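Local coordinates for arginine decarboxylase, A207R protein (Paramecium bursaria Chlorella virus 1, PDB 2NVA), which decarboxylates arginine to agmatine with the help of pyridoxal 5'-phosphate, as a TIM-barrel enzyme of the eukaryotic ornithine decarboxylase-like group, at residues I210-G215 with V250-R255; T266-K271 with P337-G342. All blocks are in the same frame, centred on the assembly; numbering follows the deposited sequence.

Interaction 1 of 2, residues I210-G215 with V250-R255; sequences ILDIGG and VAEPGR. With PL2 ((4-{[(4-{[amino(imino)methyl]amino}butyl)amino]methyl}-5-hydroxy-6-methylpyridin-3-yl)methyl dihydrogen phosphate), chain I.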
# COMPACT_ATOMS: atom_id res chain seq x y z
N ILE A 210 -17.13 24.43 -20.04
CA ILE A 210 -15.92 24.11 -19.26
C ILE A 210 -15.00 23.15 -20.00
O ILE A 210 -15.46 22.13 -20.51
CB ILE A 210 -16.27 23.52 -17.86
CG1 ILE A 210 -16.94 24.58 -16.97
CG2 ILE A 210 -15.01 22.94 -17.17
CD1 ILE A 210 -17.18 24.14 -15.52
N LEU A 211 -13.72 23.51 -20.08
CA LEU A 211 -12.70 22.56 -20.48
C LEU A 211 -11.91 22.22 -19.22
O LEU A 211 -11.49 23.12 -18.50
CB LEU A 211 -11.76 23.15 -21.54
CG LEU A 211 -10.48 22.35 -21.83
CD1 LEU A 211 -10.81 21.02 -22.52
CD2 LEU A 211 -9.47 23.16 -22.66
N ASP A 212 -11.74 20.93 -18.95
CA ASP A 212 -11.01 20.50 -17.78
C ASP A 212 -9.81 19.70 -18.29
O ASP A 212 -9.98 18.61 -18.83
CB ASP A 212 -11.93 19.64 -16.90
CG ASP A 212 -11.24 19.07 -15.66
OD1 ASP A 212 -9.99 19.14 -15.51
OD2 ASP A 212 -11.99 18.51 -14.82
N ILE A 213 -8.60 20.23 -18.13
CA ILE A 213 -7.42 19.58 -18.71
C ILE A 213 -6.77 18.55 -17.77
O ILE A 213 -5.69 18.04 -18.06
CB ILE A 213 -6.35 20.60 -19.19
CG1 ILE A 213 -5.85 21.43 -18.01
CG2 ILE A 213 -6.91 21.48 -20.34
CD1 ILE A 213 -4.51 22.17 -18.27
N GLY A 214 -7.44 18.24 -16.65
CA GLY A 214 -6.99 17.16 -15.76
C GLY A 214 -5.67 17.47 -15.06
O GLY A 214 -5.35 18.64 -14.85
N GLY A 215 -4.91 16.42 -14.72
CA GLY A 215 -3.64 16.58 -13.99
C GLY A 215 -2.41 16.12 -14.76
O GLY A 215 -2.39 16.16 -16.00
N VAL A 250 -10.39 24.75 -16.48
CA VAL A 250 -9.94 24.31 -15.16
C VAL A 250 -8.94 23.17 -15.34
O VAL A 250 -8.81 22.61 -16.43
CB VAL A 250 -11.11 23.84 -14.25
CG1 VAL A 250 -12.11 24.98 -13.99
CG2 VAL A 250 -11.82 22.63 -14.83
N ALA A 251 -8.23 22.84 -14.26
CA ALA A 251 -7.30 21.72 -14.25
C ALA A 251 -7.43 20.98 -12.92
O ALA A 251 -8.02 21.52 -11.97
CB ALA A 251 -5.87 22.19 -14.45
N GLU A 252 -6.87 19.78 -12.85
CA GLU A 252 -6.93 18.98 -11.64
C GLU A 252 -5.51 18.59 -11.20
O GLU A 252 -5.20 17.40 -11.07
CB GLU A 252 -7.78 17.73 -11.88
CG GLU A 252 -9.20 18.00 -12.38
CD GLU A 252 -9.87 16.76 -12.97
OE1 GLU A 252 -9.19 15.71 -13.15
OE2 GLU A 252 -11.09 16.83 -13.27
N PRO A 253 -4.65 19.59 -10.96
CA PRO A 253 -3.27 19.22 -10.61
C PRO A 253 -3.18 18.66 -9.20
O PRO A 253 -3.81 19.19 -8.28
CB PRO A 253 -2.51 20.55 -10.69
CG PRO A 253 -3.54 21.59 -10.39
CD PRO A 253 -4.84 21.06 -10.97
N GLY A 254 -2.38 17.60 -9.03
CA GLY A 254 -2.06 17.10 -7.70
C GLY A 254 -0.59 17.34 -7.43
O GLY A 254 -0.22 18.22 -6.64
N ARG A 255 0.25 16.59 -8.13
CA ARG A 255 1.70 16.61 -7.88
C ARG A 255 2.37 17.97 -8.15
O ARG A 255 3.42 18.25 -7.59
CB ARG A 255 2.43 15.50 -8.65
CG ARG A 255 2.47 15.71 -10.17
CD ARG A 255 3.20 14.60 -10.89
NE ARG A 255 2.48 13.32 -10.83
CZ ARG A 255 2.91 12.24 -10.18
NH1 ARG A 255 4.07 12.26 -9.50
NH2 ARG A 255 2.19 11.12 -10.17
N1 PL2 I . -7.44 14.37 -11.43
C2 PL2 I . -7.83 13.09 -11.48
C2A PL2 I . -9.29 12.74 -11.86
C3 PL2 I . -6.89 12.08 -11.19
O3 PL2 I . -7.31 10.79 -11.27
C4 PL2 I . -5.56 12.39 -10.86
C4A PL2 I . -4.49 11.31 -10.52
C5 PL2 I . -5.23 13.76 -10.83
C6 PL2 I . -6.19 14.72 -11.11
P PL2 I . -1.39 14.50 -10.86
N PL2 I . -4.77 10.01 -11.18
CA PL2 I . -4.38 8.89 -10.32
CG PL2 I . -2.48 7.73 -9.12
OP2 PL2 I . -0.26 13.71 -11.68
OP3 PL2 I . -1.00 14.34 -9.29
OP1 PL2 I . -1.48 15.93 -11.28
OP4 PL2 I . -2.72 13.64 -11.14
C5M PL2 I . -3.79 14.21 -10.48
CB PL2 I . -2.89 8.97 -9.92
CD PL2 I . -0.97 7.79 -8.75
NE PL2 I . -0.71 6.61 -7.89
CZ PL2 I . 0.37 6.41 -7.12
NH2 PL2 I . 0.45 5.28 -6.39
NH1 PL2 I . 1.35 7.32 -7.09

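Interaction 2 of 2, residues T266-K271 with P337-G342; sequences TQVIGK and PELHIG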
# COMPACT_ATOMS: atom_id res chain seq x y z
N THR A 266 14.37 10.39 7.66
CA THR A 266 14.34 9.03 8.16
C THR A 266 15.72 8.64 8.69
O THR A 266 16.75 9.16 8.22
CB THR A 266 13.81 8.02 7.09
OG1 THR A 266 13.77 6.70 7.64
CG2 THR A 266 14.68 8.01 5.83
N GLN A 267 15.73 7.72 9.65
CA GLN A 267 16.96 7.37 10.35
C GLN A 267 17.45 5.97 9.98
O GLN A 267 16.64 5.07 9.78
CB GLN A 267 16.73 7.44 11.88
CG GLN A 267 18.00 7.42 12.71
CD GLN A 267 17.72 7.34 14.20
OE1 GLN A 267 16.89 6.56 14.64
NE2 GLN A 267 18.42 8.16 14.98
N VAL A 268 18.77 5.81 9.91
CA VAL A 268 19.40 4.51 9.77
C VAL A 268 19.25 3.76 11.10
O VAL A 268 19.76 4.21 12.13
CB VAL A 268 20.90 4.61 9.43
CG1 VAL A 268 21.52 3.22 9.31
CG2 VAL A 268 21.11 5.43 8.15
N ILE A 269 18.52 2.66 11.07
CA ILE A 269 18.26 1.87 12.26
C ILE A 269 18.97 0.53 12.28
O ILE A 269 19.06 -0.09 13.34
CB ILE A 269 16.72 1.73 12.56
CG1 ILE A 269 15.99 0.93 11.47
CG2 ILE A 269 16.08 3.10 12.77
CD1 ILE A 269 16.03 -0.58 11.70
N GLY A 270 19.46 0.08 11.12
CA GLY A 270 20.19 -1.18 11.02
C GLY A 270 21.20 -1.10 9.88
O GLY A 270 21.06 -0.28 8.97
N LYS A 271 22.20 -1.96 9.92
CA LYS A 271 23.30 -1.88 8.97
C LYS A 271 23.94 -3.25 8.81
O LYS A 271 24.01 -4.01 9.77
CB LYS A 271 24.34 -0.87 9.48
CG LYS A 271 25.53 -0.60 8.55
CD LYS A 271 26.50 0.43 9.17
CE LYS A 271 27.75 0.59 8.30
NZ LYS A 271 28.68 1.64 8.84
N PRO A 337 28.30 8.47 0.97
CA PRO A 337 29.25 8.37 2.06
C PRO A 337 28.78 7.24 2.99
O PRO A 337 27.57 6.98 3.08
CB PRO A 337 29.13 9.73 2.77
CG PRO A 337 28.66 10.67 1.70
CD PRO A 337 27.71 9.83 0.88
N GLU A 338 29.71 6.57 3.66
CA GLU A 338 29.33 5.55 4.62
C GLU A 338 28.38 6.12 5.68
O GLU A 338 28.62 7.21 6.22
CB GLU A 338 30.55 4.92 5.30
CG GLU A 338 30.16 3.74 6.18
CD GLU A 338 31.34 2.99 6.76
OE1 GLU A 338 32.51 3.32 6.43
OE2 GLU A 338 31.09 2.06 7.55
N LEU A 339 27.30 5.39 5.97
CA LEU A 339 26.35 5.82 7.00
C LEU A 339 26.50 4.94 8.25
O LEU A 339 27.09 3.86 8.17
CB LEU A 339 24.92 5.72 6.47
CG LEU A 339 24.58 6.41 5.15
CD1 LEU A 339 23.17 6.03 4.69
CD2 LEU A 339 24.68 7.90 5.31
N HIS A 340 25.97 5.41 9.37
CA HIS A 340 26.04 4.69 10.63
C HIS A 340 24.68 4.65 11.30
O HIS A 340 23.86 5.55 11.10
CB HIS A 340 27.06 5.36 11.55
CG HIS A 340 28.44 5.37 10.96
ND1 HIS A 340 28.97 6.47 10.33
CD2 HIS A 340 29.34 4.37 10.81
CE1 HIS A 340 30.17 6.17 9.87
NE2 HIS A 340 30.42 4.90 10.15
N ILE A 341 24.42 3.59 12.08
CA ILE A 341 23.17 3.51 12.82
C ILE A 341 23.00 4.79 13.64
O ILE A 341 23.91 5.18 14.37
CB ILE A 341 23.09 2.24 13.69
CG1 ILE A 341 23.03 1.00 12.77
CG2 ILE A 341 21.89 2.29 14.62
CD1 ILE A 341 23.14 -0.35 13.51
N GLY A 342 21.85 5.45 13.49
CA GLY A 342 21.61 6.75 14.15
C GLY A 342 21.71 7.97 13.24
O GLY A 342 21.17 9.02 13.59

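Interaction 1 of 2, residues I210-G215 with V250-R255
Asp212 and Glu252 meet through their carboxylates: the two side chains cross at about a right angle, and their carboxylate planes are 79° apart. OD2 of Asp212 comes within 2.5 Å of OE2 of Glu252. The other oxygen of each acid is engaged elsewhere. OD1 of Asp212 accepts the N-H of Gly214 at 2.9 Å, closing an Asx turn; that donor arrives on the anti side and well out of the carboxylate plane. OE1 of Glu252 lies 2.8 Å from N1, the pyridine nitrogen of the bound agmatine-cofactor adduct, so Asp212 stands in the second shell behind Glu252. The Glu252 chain runs extended beyond CG (chi2 164°), and this carries its carboxylate back to Asp212.

On the same face of the sheet, CB of Asp212 rests 3.6 Å from CG2 of Val250, the methyl wedged between its own backbone N and carbonyl carbon. Strands 210-212 and 248-251 are parallel neighbours in the TIM barrel here, and the cofactor sits at their C-terminal ends. Val250 N donates to Leu211 O, and Val250 O takes the N-H of Ile213. Past the strands, Glu252 N still bonds Gly214 O, though from above the carbonyl plane. Beside these bonds CG1 of Ile213 packs against CB of Ala251 at 3.6 Å.

Farther along, the phosphate is held by Gly254 N on OP1 and Arg255 N on OP3. NE of Arg255 reaches OP2 at 2.9 Å, approaching with the guanidinium edge, while NH2 of the same group is tied to Glu296 and Ser179.

Interaction 2 of 2, residues T266-K271 with P337-G342
The imidazole of His340 has the ammonium of Lys271 beside it, NZ standing oblique to the ring and 3.4 Å from CD2. The Glu338 carboxylate offers OE2 to the same NZ at 2.8 Å through its anti lone pair, in a salt bridge where the two side chains cross at about a right angle. Leu339 O takes a further bond from NZ, nearly in line with its C=O. Lys271 is stretched out all the way (chi1 -176°, the later torsions likewise anti), which carries its charge across to the loop.

At the other end, the Gln267 amide gives NE2 to Gly342 O at 3.2 Å; that oxygen lies 22° out of the amide plane, and the donor sits above the carbonyl plane. Gly342 N donates to Val268 O at 2.8 Å. Between these ends, Val268 CG2 touches Leu339 CD1 at 4.1 Å, and Ile341 lays CG1 and CD1 over Gly270 CA.

Strand 262-274 carries a classic beta bulge here, Ile269 and Gly270 together opposing the single residue Phe281. Segment 337-342 runs across that strand, the directions of the touching parts being 122° apart, before strand 344-347 pairs antiparallel with it, in the mixed beta-sheet domain that accompanies the barrel in this family.

The two contacts belong to two different domains of the subunit: interaction 1 to the parallel barrel, interaction 2 to the mixed beta sheet. Their centres are 41 Å apart and their nearest atoms about 19 Å, so they do not touch; helix 255-258 and the start of strand 262-274 carry the chain from the first to the second. Interaction 1 supplies part of the cofactor site, on the phosphate and on the pyridine nitrogen, whereas interaction 2 lies away from it and instead meets the second subunit, whose Lys120 bonds Ile269 O and whose Ser114 bonds Lys271 O. That dimer also completes the pocket beside interaction 1, because Asp325 and Tyr287 of the second subunit hydrogen-bond to the agmatine adduct.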